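Local atomic coordinates of glutathione S-transferase (Bombyx mori, PDB entry 5ZFG), a protein that probably conjugates glutathione to electrophilic compounds and metabolises the insecticide diazinon. Residues V2-A7 / P27-N32; L15-A20 / A69-I74; N96-F101 / T157-P162. All blocks are in the same frame, centred on the assembly; numbering follows the deposited sequence.

Contact 1. Residues V2-A7 / P27-N32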
ATOM      1  N   VAL B   2     -21.075 -17.303   0.459  1.00 42.68           N
ATOM      2  CA  VAL B   2     -19.998 -18.061   1.099  1.00 34.76           C
ATOM      3  C   VAL B   2     -18.748 -17.213   1.290  1.00 25.43           C
ATOM      4  O   VAL B   2     -17.785 -17.668   1.925  1.00 29.18           O
ATOM      5  CB  VAL B   2     -19.699 -19.350   0.295  1.00 28.17           C
ATOM      6  CG1 VAL B   2     -18.830 -19.055  -0.915  1.00 28.65           C
ATOM      7  CG2 VAL B   2     -19.067 -20.442   1.184  1.00 27.34           C
ATOM      8  N   LEU B   3     -18.736 -15.993   0.763  1.00 20.33           N
ATOM      9  CA  LEU B   3     -17.635 -15.064   0.989  1.00 20.68           C
ATOM     10  C   LEU B   3     -17.763 -14.441   2.376  1.00 16.92           C
ATOM     11  O   LEU B   3     -18.819 -13.915   2.730  1.00 17.47           O
ATOM     12  CB  LEU B   3     -17.663 -13.985  -0.085  1.00 23.20           C
ATOM     13  CG  LEU B   3     -16.602 -12.891  -0.176  1.00 19.12           C
ATOM     14  CD1 LEU B   3     -15.243 -13.528  -0.335  1.00 18.50           C
ATOM     15  CD2 LEU B   3     -16.885 -12.013  -1.358  1.00 20.58           C
ATOM     16  N   LYS B   4     -16.686 -14.483   3.159  1.00 13.07           N
ATOM     17  CA  LYS B   4     -16.734 -14.094   4.563  1.00 13.34           C
ATOM     18  C   LYS B   4     -15.752 -12.960   4.824  1.00  9.22           C
ATOM     19  O   LYS B   4     -14.580 -13.056   4.443  1.00 10.85           O
ATOM     20  CB  LYS B   4     -16.405 -15.283   5.460  1.00 13.76           C
ATOM     21  CG  LYS B   4     -17.416 -16.448   5.340  1.00 18.78           C
ATOM     22  CD  LYS B   4     -17.111 -17.536   6.355  1.00 26.55           C
ATOM     23  CE  LYS B   4     -17.817 -18.834   6.008  1.00 35.52           C
ATOM     24  NZ  LYS B   4     -17.709 -19.792   7.144  1.00 39.72           N
ATOM     25  N   LEU B   5     -16.225 -11.904   5.482  1.00  7.09           N
ATOM     26  CA  LEU B   5     -15.375 -10.774   5.861  1.00  7.13           C
ATOM     27  C   LEU B   5     -15.308 -10.653   7.376  1.00  8.77           C
ATOM     28  O   LEU B   5     -16.330 -10.418   8.031  1.00  7.98           O
ATOM     29  CB  LEU B   5     -15.889  -9.465   5.269  1.00  7.35           C
ATOM     30  CG  LEU B   5     -15.038  -8.248   5.607  1.00  7.52           C
ATOM     31  CD1 LEU B   5     -13.710  -8.311   4.846  1.00 10.27           C
ATOM     32  CD2 LEU B   5     -15.788  -6.959   5.269  1.00 10.60           C
ATOM     33  N   TYR B   6     -14.100 -10.761   7.916  1.00  4.34           N
ATOM     34  CA  TYR B   6     -13.842 -10.507   9.329  1.00  7.48           C
ATOM     35  C   TYR B   6     -13.464  -9.040   9.500  1.00  7.44           C
ATOM     36  O   TYR B   6     -12.446  -8.594   8.963  1.00  7.73           O
ATOM     37  CB  TYR B   6     -12.742 -11.438   9.839  1.00  7.28           C
ATOM     38  CG  TYR B   6     -13.169 -12.892   9.773  1.00 10.21           C
ATOM     39  CD1 TYR B   6     -13.663 -13.536  10.899  1.00 13.26           C
ATOM     40  CD2 TYR B   6     -13.125 -13.606   8.576  1.00  9.72           C
ATOM     41  CE1 TYR B   6     -14.073 -14.857  10.845  1.00 14.34           C
ATOM     42  CE2 TYR B   6     -13.537 -14.937   8.508  1.00 13.49           C
ATOM     43  CZ  TYR B   6     -14.007 -15.556   9.652  1.00 13.81           C
ATOM     44  OH  TYR B   6     -14.431 -16.876   9.605  1.00 15.18           O
ATOM     45  N   ALA B   7     -14.295  -8.288  10.221  1.00  4.96           N
ATOM     46  CA  ALA B   7     -14.216  -6.830  10.238  1.00  8.38           C
ATOM     47  C   ALA B   7     -14.491  -6.320  11.648  1.00  9.35           C
ATOM     48  O   ALA B   7     -14.958  -7.067  12.510  1.00 10.31           O
ATOM     49  CB  ALA B   7     -15.223  -6.217   9.250  1.00 13.84           C
ATOM     50  N   PRO B  27     -22.403 -10.516  -2.616  1.00 17.92           N
ATOM     51  CA  PRO B  27     -22.946 -10.932  -1.315  1.00 18.17           C
ATOM     52  C   PRO B  27     -21.854 -11.490  -0.414  1.00 15.96           C
ATOM     53  O   PRO B  27     -20.924 -12.154  -0.877  1.00 13.64           O
ATOM     54  CB  PRO B  27     -23.974 -12.008  -1.688  1.00 20.19           C
ATOM     55  CG  PRO B  27     -24.259 -11.775  -3.148  1.00 23.51           C
ATOM     56  CD  PRO B  27     -22.938 -11.340  -3.712  1.00 16.68           C
ATOM     57  N   PHE B  28     -21.969 -11.219   0.885  1.00 16.26           N
ATOM     58  CA  PHE B  28     -20.975 -11.713   1.831  1.00 13.13           C
ATOM     59  C   PHE B  28     -21.593 -11.853   3.212  1.00 14.69           C
ATOM     60  O   PHE B  28     -22.614 -11.236   3.526  1.00 21.24           O
ATOM     61  CB  PHE B  28     -19.750 -10.786   1.901  1.00 13.48           C
ATOM     62  CG  PHE B  28     -20.040  -9.443   2.496  1.00  9.49           C
ATOM     63  CD1 PHE B  28     -19.687  -9.148   3.814  1.00 12.35           C
ATOM     64  CD2 PHE B  28     -20.655  -8.458   1.738  1.00 13.41           C
ATOM     65  CE1 PHE B  28     -19.946  -7.906   4.346  1.00 12.79           C
ATOM     66  CE2 PHE B  28     -20.924  -7.216   2.273  1.00 13.19           C
ATOM     67  CZ  PHE B  28     -20.568  -6.941   3.586  1.00 17.66           C
ATOM     68  N   GLU B  29     -20.946 -12.675   4.033  1.00 11.38           N
ATOM     69  CA  GLU B  29     -21.259 -12.797   5.450  1.00 14.03           C
ATOM     70  C   GLU B  29     -20.280 -11.939   6.243  1.00 14.07           C
ATOM     71  O   GLU B  29     -19.068 -12.018   6.019  1.00 14.08           O
ATOM     72  CB  GLU B  29     -21.174 -14.252   5.910  1.00 17.57           C
ATOM     73  CG  GLU B  29     -21.282 -14.425   7.432  1.00 22.18           C
ATOM     74  CD  GLU B  29     -21.269 -15.885   7.875  1.00 29.70           C
ATOM     75  OE1 GLU B  29     -21.996 -16.698   7.269  1.00 35.36           O
ATOM     76  OE2 GLU B  29     -20.535 -16.214   8.830  1.00 34.40           O
ATOM     77  N   LEU B  30     -20.813 -11.116   7.144  1.00  9.20           N
ATOM     78  CA  LEU B  30     -20.026 -10.243   8.007  1.00 10.32           C
ATOM     79  C   LEU B  30     -19.791 -10.912   9.355  1.00 14.42           C
ATOM     80  O   LEU B  30     -20.742 -11.361  10.008  1.00 11.87           O
ATOM     81  CB  LEU B  30     -20.739  -8.907   8.205  1.00 10.02           C
ATOM     82  CG  LEU B  30     -20.154  -7.892   9.202  1.00 10.44           C
ATOM     83  CD1 LEU B  30     -18.737  -7.499   8.776  1.00  9.90           C
ATOM     84  CD2 LEU B  30     -21.025  -6.665   9.274  1.00 10.83           C
ATOM     85  N   ILE B  31     -18.532 -10.976   9.771  1.00  8.40           N
ATOM     86  CA  ILE B  31     -18.169 -11.446  11.104  1.00 11.64           C
ATOM     87  C   ILE B  31     -17.566 -10.265  11.845  1.00 14.57           C
ATOM     88  O   ILE B  31     -16.498  -9.764  11.469  1.00  9.95           O
ATOM     89  CB  ILE B  31     -17.194 -12.631  11.062  1.00 10.37           C
ATOM     90  CG1 ILE B  31     -17.846 -13.840  10.399  1.00 13.64           C
ATOM     91  CG2 ILE B  31     -16.748 -12.996  12.483  1.00 12.41           C
ATOM     92  CD1 ILE B  31     -17.254 -14.208   9.078  1.00 15.81           C
ATOM     93  N   ASN B  32     -18.257  -9.817  12.890  1.00  9.38           N
ATOM     94  CA  ASN B  32     -17.785  -8.732  13.737  1.00 17.34           C
ATOM     95  C   ASN B  32     -16.759  -9.300  14.697  1.00 17.53           C
ATOM     96  O   ASN B  32     -17.105 -10.086  15.582  1.00 20.72           O
ATOM     97  CB  ASN B  32     -18.951  -8.116  14.501  1.00 18.36           C
ATOM     98  CG  ASN B  32     -19.845  -7.304  13.618  1.00 28.09           C
ATOM     99  OD1 ASN B  32     -19.419  -6.290  13.064  1.00 35.63           O
ATOM    100  ND2 ASN B  32     -21.101  -7.742  13.468  1.00 31.57           N
TER
HETATM  101  O   HOH W   1     -19.149 -18.646   8.866  1.00 37.67           O

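Contact 2. Residues L15-A20 / A69-I74. With EDO (1,2-ethanediol), chain G.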
ATOM      1  N   LEU B  15     -14.562  -0.691   7.007  1.00  4.78           N
ATOM      2  CA  LEU B  15     -15.669   0.020   6.375  1.00  6.03           C
ATOM      3  C   LEU B  15     -15.463   0.116   4.877  1.00  7.67           C
ATOM      4  O   LEU B  15     -16.411  -0.038   4.102  1.00  6.74           O
ATOM      5  CB  LEU B  15     -15.834   1.421   6.963  1.00  5.51           C
ATOM      6  CG  LEU B  15     -15.904   1.509   8.500  1.00  7.28           C
ATOM      7  CD1 LEU B  15     -15.716   2.953   8.954  1.00  9.67           C
ATOM      8  CD2 LEU B  15     -17.234   0.979   9.002  1.00  7.96           C
ATOM      9  N   SER B  16     -14.220   0.358   4.453  1.00  4.10           N
ATOM     10  CA  SER B  16     -13.952   0.532   3.028  1.00  4.62           C
ATOM     11  C   SER B  16     -14.250  -0.747   2.257  1.00  6.64           C
ATOM     12  O   SER B  16     -14.808  -0.700   1.153  1.00  6.64           O
ATOM     13  CB  SER B  16     -12.494   0.950   2.819  1.00  4.20           C
ATOM     14  OG  SER B  16     -12.220   2.180   3.448  1.00  5.60           O
ATOM     15  N   VAL B  17     -13.864  -1.895   2.815  1.00  4.48           N
ATOM     16  CA  VAL B  17     -14.122  -3.157   2.135  1.00  4.92           C
ATOM     17  C   VAL B  17     -15.626  -3.418   2.079  1.00  6.92           C
ATOM     18  O   VAL B  17     -16.154  -3.853   1.051  1.00  5.30           O
ATOM     19  CB  VAL B  17     -13.368  -4.320   2.805  1.00  5.35           C
ATOM     20  CG1 VAL B  17     -13.781  -5.665   2.188  1.00  5.65           C
ATOM     21  CG2 VAL B  17     -11.831  -4.152   2.665  1.00  5.56           C
ATOM     22  N   ARG B  18     -16.344  -3.095   3.152  1.00  8.36           N
ATOM     23  CA  ARG B  18     -17.792  -3.315   3.122  1.00  7.45           C
ATOM     24  C   ARG B  18     -18.466  -2.439   2.072  1.00  5.03           C
ATOM     25  O   ARG B  18     -19.347  -2.911   1.345  1.00  7.61           O
ATOM     26  CB  ARG B  18     -18.388  -3.084   4.513  1.00  7.78           C
ATOM     27  CG  ARG B  18     -18.000  -4.193   5.494  1.00  6.95           C
ATOM     28  CD  ARG B  18     -18.372  -3.861   6.942  1.00  9.16           C
ATOM     29  NE  ARG B  18     -19.764  -3.439   6.986  1.00 10.10           N
ATOM     30  CZ  ARG B  18     -20.255  -2.521   7.809  1.00  7.84           C
ATOM     31  NH1 ARG B  18     -19.486  -1.928   8.709  1.00  7.55           N
ATOM     32  NH2 ARG B  18     -21.533  -2.192   7.724  1.00  9.93           N
ATOM     33  N   GLN B  19     -18.076  -1.165   1.982  1.00  5.55           N
ATOM     34  CA  GLN B  19     -18.648  -0.273   0.977  1.00  9.26           C
ATOM     35  C   GLN B  19     -18.405  -0.802  -0.434  1.00  8.78           C
ATOM     36  O   GLN B  19     -19.324  -0.828  -1.261  1.00  8.40           O
ATOM     37  CB  GLN B  19     -18.078   1.135   1.139  1.00  8.98           C
ATOM     38  CG  GLN B  19     -18.517   1.805   2.432  1.00  8.45           C
ATOM     39  CD  GLN B  19     -17.827   3.115   2.615  1.00 10.65           C
ATOM     40  OE1 GLN B  19     -16.602   3.210   2.448  1.00 11.40           O
ATOM     41  NE2 GLN B  19     -18.591   4.147   2.955  1.00 12.20           N
ATOM     42  N   ALA B  20     -17.188  -1.275  -0.718  1.00  8.65           N
ATOM     43  CA  ALA B  20     -16.915  -1.843  -2.034  1.00  8.55           C
ATOM     44  C   ALA B  20     -17.787  -3.072  -2.314  1.00  8.88           C
ATOM     45  O   ALA B  20     -18.335  -3.216  -3.414  1.00 10.09           O
ATOM     46  CB  ALA B  20     -15.434  -2.205  -2.159  1.00  6.87           C
ATOM     47  N   ALA B  69      -5.479  -4.511  -0.818  1.00  3.09           N
ATOM     48  CA  ALA B  69      -5.434  -5.695  -1.676  1.00  2.97           C
ATOM     49  C   ALA B  69      -6.798  -6.374  -1.758  1.00  4.46           C
ATOM     50  O   ALA B  69      -7.165  -6.918  -2.809  1.00  4.95           O
ATOM     51  CB  ALA B  69      -4.387  -6.668  -1.144  1.00  4.02           C
ATOM     52  N   ILE B  70      -7.553  -6.371  -0.650  1.00  4.38           N
ATOM     53  CA  ILE B  70      -8.910  -6.929  -0.685  1.00  6.19           C
ATOM     54  C   ILE B  70      -9.783  -6.134  -1.647  1.00  6.00           C
ATOM     55  O   ILE B  70     -10.515  -6.714  -2.462  1.00  5.10           O
ATOM     56  CB  ILE B  70      -9.530  -6.964   0.724  1.00  5.01           C
ATOM     57  CG1 ILE B  70      -8.734  -7.894   1.653  1.00  7.98           C
ATOM     58  CG2 ILE B  70     -11.012  -7.436   0.636  1.00  4.85           C
ATOM     59  CD1 ILE B  70      -9.155  -7.771   3.127  1.00  6.61           C
ATOM     60  N   LEU B  71      -9.696  -4.795  -1.594  1.00  4.50           N
ATOM     61  CA  LEU B  71     -10.456  -3.953  -2.518  1.00  5.21           C
ATOM     62  C   LEU B  71     -10.123  -4.283  -3.972  1.00  5.76           C
ATOM     63  O   LEU B  71     -11.018  -4.426  -4.824  1.00  5.00           O
ATOM     64  CB  LEU B  71     -10.182  -2.473  -2.239  1.00  5.16           C
ATOM     65  CG  LEU B  71     -10.706  -1.886  -0.917  1.00  3.30           C
ATOM     66  CD1 LEU B  71     -10.211  -0.472  -0.711  1.00  5.68           C
ATOM     67  CD2 LEU B  71     -12.230  -1.928  -0.926  1.00  8.31           C
ATOM     68  N   GLN B  72      -8.836  -4.407  -4.277  1.00  3.99           N
ATOM     69  CA  GLN B  72      -8.425  -4.723  -5.646  1.00  5.35           C
ATOM     70  C   GLN B  72      -8.921  -6.103  -6.076  1.00  6.64           C
ATOM     71  O   GLN B  72      -9.370  -6.289  -7.220  1.00  6.56           O
ATOM     72  CB  GLN B  72      -6.901  -4.615  -5.742  1.00  4.31           C
ATOM     73  CG  GLN B  72      -6.435  -3.160  -5.550  1.00  5.66           C
ATOM     74  CD  GLN B  72      -4.976  -3.027  -5.156  1.00 13.32           C
ATOM     75  OE1 GLN B  72      -4.423  -3.892  -4.484  1.00  6.34           O
ATOM     76  NE2 GLN B  72      -4.348  -1.918  -5.566  1.00 11.72           N
ATOM     77  N   TYR B  73      -8.893  -7.068  -5.157  1.00  4.69           N
ATOM     78  CA  TYR B  73      -9.255  -8.443  -5.493  1.00  6.88           C
ATOM     79  C   TYR B  73     -10.748  -8.573  -5.761  1.00  7.31           C
ATOM     80  O   TYR B  73     -11.151  -9.227  -6.725  1.00  6.83           O
ATOM     81  CB  TYR B  73      -8.833  -9.373  -4.362  1.00  5.22           C
ATOM     82  CG  TYR B  73      -9.424 -10.776  -4.445  1.00  7.13           C
ATOM     83  CD1 TYR B  73      -8.989 -11.666  -5.413  1.00 10.00           C
ATOM     84  CD2 TYR B  73     -10.406 -11.186  -3.560  1.00 11.38           C
ATOM     85  CE1 TYR B  73      -9.516 -12.943  -5.497  1.00 10.47           C
ATOM     86  CE2 TYR B  73     -10.953 -12.465  -3.640  1.00 10.47           C
ATOM     87  CZ  TYR B  73     -10.494 -13.334  -4.612  1.00 10.55           C
ATOM     88  OH  TYR B  73     -11.005 -14.613  -4.696  1.00 16.66           O
ATOM     89  N   ILE B  74     -11.577  -7.938  -4.930  1.00  6.59           N
ATOM     90  CA  ILE B  74     -13.022  -8.020  -5.127  1.00  7.41           C
ATOM     91  C   ILE B  74     -13.403  -7.499  -6.511  1.00 11.53           C
ATOM     92  O   ILE B  74     -14.242  -8.090  -7.212  1.00  8.80           O
ATOM     93  CB  ILE B  74     -13.746  -7.259  -3.997  1.00  7.24           C
ATOM     94  CG1 ILE B  74     -13.618  -8.022  -2.681  1.00 10.23           C
ATOM     95  CG2 ILE B  74     -15.211  -7.043  -4.367  1.00 14.18           C
ATOM     96  CD1 ILE B  74     -13.523  -9.502  -2.825  1.00 19.99           C
TER
HETATM   97  C1  EDO G 301     -22.678  -3.625   4.858  0.86 18.86           C
HETATM   98  O1  EDO G 301     -22.130  -4.706   5.629  0.86 11.59           O
HETATM   99  C2  EDO G 301     -23.879  -2.969   5.544  0.86 14.57           C
HETATM  100  O2  EDO G 301     -24.870  -2.581   4.562  0.86 23.85           O

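Contact 3. Residues N96-F101 / T157-P162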
ATOM      1  N   ASN B  96      -4.565   3.069  -7.902  1.00  4.84           N
ATOM      2  CA  ASN B  96      -3.556   2.402  -7.083  1.00  6.00           C
ATOM      3  C   ASN B  96      -2.762   3.405  -6.271  1.00  5.69           C
ATOM      4  O   ASN B  96      -2.467   3.162  -5.095  1.00  4.37           O
ATOM      5  CB  ASN B  96      -2.612   1.575  -7.952  1.00  4.39           C
ATOM      6  CG  ASN B  96      -3.264   0.316  -8.503  1.00  5.66           C
ATOM      7  OD1 ASN B  96      -4.314  -0.139  -8.023  1.00  6.52           O
ATOM      8  ND2 ASN B  96      -2.642  -0.253  -9.530  1.00  6.26           N
ATOM      9  N   HIS B  97      -2.420   4.545  -6.877  1.00  5.89           N
ATOM     10  CA  HIS B  97      -1.680   5.559  -6.140  1.00  5.12           C
ATOM     11  C   HIS B  97      -2.476   6.060  -4.944  1.00  6.65           C
ATOM     12  O   HIS B  97      -1.955   6.166  -3.824  1.00  5.55           O
ATOM     13  CB  HIS B  97      -1.340   6.753  -7.022  1.00  5.40           C
ATOM     14  CG  HIS B  97      -0.770   7.866  -6.212  1.00  7.43           C
ATOM     15  ND1 HIS B  97      -1.559   8.797  -5.573  1.00 10.48           N
ATOM     16  CD2 HIS B  97       0.500   8.104  -5.804  1.00  7.44           C
ATOM     17  CE1 HIS B  97      -0.794   9.593  -4.846  1.00 11.56           C
ATOM     18  NE2 HIS B  97       0.461   9.196  -4.973  1.00  8.78           N
ATOM     19  N   ARG B  98      -3.746   6.404  -5.174  1.00  7.70           N
ATOM     20  CA  ARG B  98      -4.554   6.951  -4.093  1.00  6.50           C
ATOM     21  C   ARG B  98      -4.735   5.935  -2.966  1.00  3.73           C
ATOM     22  O   ARG B  98      -4.779   6.315  -1.791  1.00  4.26           O
ATOM     23  CB  ARG B  98      -5.909   7.432  -4.638  1.00  6.54           C
ATOM     24  CG  ARG B  98      -5.843   8.573  -5.676  1.00  7.22           C
ATOM     25  CD  ARG B  98      -5.237   9.868  -5.137  1.00  8.67           C
ATOM     26  NE  ARG B  98      -5.398  10.935  -6.128  1.00 14.97           N
ATOM     27  CZ  ARG B  98      -4.537  11.185  -7.109  1.00 11.50           C
ATOM     28  NH1 ARG B  98      -3.420  10.476  -7.227  1.00  8.83           N
ATOM     29  NH2 ARG B  98      -4.793  12.154  -7.977  1.00 13.48           N
ATOM     30  N   LEU B  99      -4.788   4.640  -3.296  1.00  5.85           N
ATOM     31  CA  LEU B  99      -4.832   3.607  -2.266  1.00  4.67           C
ATOM     32  C   LEU B  99      -3.543   3.604  -1.444  1.00  6.35           C
ATOM     33  O   LEU B  99      -3.578   3.572  -0.212  1.00  6.33           O
ATOM     34  CB  LEU B  99      -5.054   2.234  -2.910  1.00  4.56           C
ATOM     35  CG  LEU B  99      -6.456   1.960  -3.485  1.00  5.01           C
ATOM     36  CD1 LEU B  99      -6.496   0.619  -4.238  1.00  5.45           C
ATOM     37  CD2 LEU B  99      -7.541   1.979  -2.366  1.00  5.65           C
ATOM     38  N   CYS B 100      -2.394   3.644  -2.127  1.00  5.88           N
ATOM     39  CA  CYS B 100      -1.111   3.681  -1.430  1.00  5.21           C
ATOM     40  C   CYS B 100      -0.977   4.940  -0.580  1.00  4.20           C
ATOM     41  O   CYS B 100      -0.481   4.886   0.551  1.00  6.87           O
ATOM     42  CB  CYS B 100       0.039   3.615  -2.442  1.00  4.30           C
ATOM     43  SG  CYS B 100       0.225   2.012  -3.255  1.00  9.40           S
ATOM     44  N   PHE B 101      -1.410   6.082  -1.131  1.00  4.11           N
ATOM     45  CA  PHE B 101      -1.323   7.369  -0.439  1.00  4.33           C
ATOM     46  C   PHE B 101      -2.151   7.352   0.840  1.00  6.58           C
ATOM     47  O   PHE B 101      -1.715   7.858   1.876  1.00  7.83           O
ATOM     48  CB  PHE B 101      -1.794   8.483  -1.390  1.00  5.86           C
ATOM     49  CG  PHE B 101      -2.101   9.816  -0.703  1.00  6.53           C
ATOM     50  CD1 PHE B 101      -1.102  10.536  -0.089  1.00  9.01           C
ATOM     51  CD2 PHE B 101      -3.390  10.345  -0.724  1.00  7.06           C
ATOM     52  CE1 PHE B 101      -1.368  11.761   0.538  1.00  9.15           C
ATOM     53  CE2 PHE B 101      -3.676  11.570  -0.098  1.00  9.25           C
ATOM     54  CZ  PHE B 101      -2.655  12.274   0.529  1.00 10.08           C
ATOM     55  N   THR B 157     -14.485   5.432  -7.452  1.00 10.60           N
ATOM     56  CA  THR B 157     -13.626   4.254  -7.578  1.00  8.27           C
ATOM     57  C   THR B 157     -13.300   3.721  -6.185  1.00  5.30           C
ATOM     58  O   THR B 157     -13.588   4.362  -5.171  1.00  9.05           O
ATOM     59  CB  THR B 157     -12.316   4.548  -8.327  1.00  7.69           C
ATOM     60  OG1 THR B 157     -11.525   5.467  -7.569  1.00  8.33           O
ATOM     61  CG2 THR B 157     -12.569   5.133  -9.727  1.00 12.28           C
ATOM     62  N   ILE B 158     -12.666   2.541  -6.129  1.00  8.22           N
ATOM     63  CA  ILE B 158     -12.273   2.006  -4.823  1.00  7.69           C
ATOM     64  C   ILE B 158     -11.287   2.928  -4.112  1.00  8.06           C
ATOM     65  O   ILE B 158     -11.118   2.816  -2.901  1.00  8.20           O
ATOM     66  CB  ILE B 158     -11.682   0.573  -4.906  1.00  5.33           C
ATOM     67  CG1 ILE B 158     -10.461   0.481  -5.835  1.00  7.76           C
ATOM     68  CG2 ILE B 158     -12.769  -0.477  -5.260  1.00  5.78           C
ATOM     69  CD1 ILE B 158      -9.781  -0.907  -5.793  1.00  5.36           C
ATOM     70  N   ALA B 159     -10.612   3.829  -4.837  1.00  4.92           N
ATOM     71  CA  ALA B 159      -9.717   4.773  -4.174  1.00  5.34           C
ATOM     72  C   ALA B 159     -10.480   5.715  -3.249  1.00  7.85           C
ATOM     73  O   ALA B 159      -9.913   6.227  -2.276  1.00  5.73           O
ATOM     74  CB  ALA B 159      -8.936   5.576  -5.219  1.00  8.33           C
ATOM     75  N   ASP B 160     -11.770   5.937  -3.516  1.00  9.11           N
ATOM     76  CA  ASP B 160     -12.525   6.889  -2.710  1.00  8.36           C
ATOM     77  C   ASP B 160     -12.785   6.379  -1.295  1.00  6.58           C
ATOM     78  O   ASP B 160     -12.705   7.156  -0.341  1.00  8.73           O
ATOM     79  CB  ASP B 160     -13.843   7.217  -3.398  1.00  8.74           C
ATOM     80  CG  ASP B 160     -13.642   8.103  -4.585  1.00  6.37           C
ATOM     81  OD1 ASP B 160     -13.314   9.290  -4.356  1.00 11.95           O
ATOM     82  OD2 ASP B 160     -13.750   7.602  -5.729  1.00 10.61           O
ATOM     83  N   PHE B 161     -13.111   5.093  -1.141  1.00  6.92           N
ATOM     84  CA  PHE B 161     -13.567   4.602   0.160  1.00  4.53           C
ATOM     85  C   PHE B 161     -12.532   4.781   1.259  1.00  8.93           C
ATOM     86  O   PHE B 161     -12.891   5.315   2.322  1.00  6.65           O
ATOM     87  CB  PHE B 161     -14.022   3.136   0.080  1.00  5.56           C
ATOM     88  CG  PHE B 161     -15.093   2.888  -0.934  1.00  6.56           C
ATOM     89  CD1 PHE B 161     -16.254   3.657  -0.951  1.00  7.30           C
ATOM     90  CD2 PHE B 161     -14.931   1.888  -1.888  1.00  8.94           C
ATOM     91  CE1 PHE B 161     -17.234   3.436  -1.921  1.00  8.03           C
ATOM     92  CE2 PHE B 161     -15.910   1.646  -2.849  1.00  7.82           C
ATOM     93  CZ  PHE B 161     -17.064   2.430  -2.864  1.00  9.55           C
ATOM     94  N   PRO B 162     -11.259   4.385   1.095  1.00  7.12           N
ATOM     95  CA  PRO B 162     -10.315   4.604   2.200  1.00  7.73           C
ATOM     96  C   PRO B 162     -10.146   6.075   2.522  1.00  4.59           C
ATOM     97  O   PRO B 162     -10.069   6.430   3.708  1.00  7.55           O
ATOM     98  CB  PRO B 162      -9.015   3.942   1.689  1.00  7.33           C
ATOM     99  CG  PRO B 162      -9.504   2.914   0.675  1.00  8.96           C
ATOM    100  CD  PRO B 162     -10.639   3.619   0.002  1.00  7.13           C
TER
HETATM  101  O   HOH W   2      -7.458   5.370  -1.040  1.00  8.12           O

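Contact 1. Residues V2-A7 / P27-N32
I31 leans over one face of the Y6 ring. Its CD1 methyl sits 3.7 Å from the ring centroid, only 18° off the normal, in a CH-pi contact displaced toward the rim. Its CG2 touches the ring at Y6 CD1, 3.5 Å away. The two side chains run alongside each other; with CG anti to the carbonyl carbon (chi1 -64°), the tyrosine ring comes to lie beside I31. The other flat group, F28, is met obliquely by L5, on the opposite face of the sheet from Y6 and I31; L5 CB lies 4.1 Å from F28 CD1.

The strands that carry these side chains run parallel and in register, K4 with E29 through A7 with N32. Four backbone hydrogen bonds join them: E29 N to L3 O (2.8 Å), L5 N to E29 O, I31 N to L5 O, and A7 N to I31 O. On the Y6 and I31 face, K4 and E29 stretch out side by side. K4 NZ stands 4.9 Å from E29 OE2, too far to touch, and a water bridges them.

Strand 29-32 is outermost in the chain's sheet, while strand 3-7 also pairs with strand 56-59. Helix 12-23 makes the beta-alpha-beta crossover between the two strands and takes L5 on V17 and F28 on L21; on the other face Y6 packs on Y45 and M48 of helix 43-48.

Contact 2. Residues L15-A20 / A69-I74
The branched end of L71 meets S16, V17 and A20 and carries much of the contact. From CB, the chain turns with CG anti to the carbonyl carbon (chi1 -68°), which brings the fork closer to helix 12-23 than the CB itself aims. At the fork CD1 comes near S16, 4.4 Å from S16 CB. CD2 goes further in: it presses on A20, 3.4 Å from A20 CB and tighter than usual van der Waals contact, while S16 O lies 3.5 Å from the same methyl and V17 CA is close by.

Next to it, V17 and I70 cross at about a right angle, with V17 CG1 3.6 Å from I70 CG2. No hydrogen bond joins the two segments; the meeting is apolar and buried. The hydroxyl of S16 looks elsewhere: S16 OG hydrogen-bonds to P12 O and to N165 ND2.

R18 points away from helix 67-78. Its CG rests on L5, and its bent chain offers R18 NE to O1 of an ethanediol, probably from the crystallisation liquor, 3.0 Å away at an N-H...O angle of 159°. Putting an alanine here would probably strip L5 of the aliphatic cover it has from the arginine, and leave the ethanediol without this donor.

The two segments run nearly parallel, 9° apart with axes 9.7 Å from each other. Two such helices, laid together between the sheet and the all-helical C-terminal domain, are characteristic of the thioredoxin-like N-terminal domain of glutathione transferases.

Contact 3. Residues N96-F101 / T157-P162
A water between R98 and A159 is gripped by two carbonyls: it donates to R98 O and to A159 O, each 2.9 Å from the water oxygen. It is the polar link in an otherwise apolar meeting, since no direct hydrogen bond crosses. Beside it R98 CB and A159 CB touch at 3.6 Å; the arginine then bends at chi2 (-62°) and carries its guanidinium away from A159 to a cation-pi contact with Y142.

L99 sends its two methyls to different partners. CD1 meets the tip of I158, with I158 CD1 3.9 Å away. CD2 lies 3.7 Å from P162 CG and as near to I158 O.

The facing turn is fixed by a capping box. T157 N donates almost straight to D160 OD2 (2.9 Å), and T157 OG1 accepts a weak bond from A159 N. D160 OD1 is held by A151 N and W186 NE1, so the carboxylate is anchored at both oxygens. Such an N-capping box is a recognised feature of the glutathione transferase C-terminal domain.

The N-terminal part of helix 160-172 lies against helix 89-114, with I158 and P162 also packing on L71 of helix 67-78 and F161 on helix 12-23.

The three contacts step from the edge of the sheet into the helical domain. Contact 1 and contact 2 lie 12 Å apart between centres and share packing: L5 CD1 is 3.8 Å from V17 CG1, as helix 12-23 covers the strands it connects. Contact 2 and contact 3, 10 Å apart between centres, meet across the domain boundary, where S16 OG lies 3.3 Å from P162 CA and Q72 NE2 makes a weak bond to N96 OD1. Both touch the second subunit. Contacts 1 and 3 come no nearer than about 11 Å between atoms. The ethanediol held by R18 also lies against F28, touching contacts 1 and 2; another lies near L99, both probably from the crystallisation liquor.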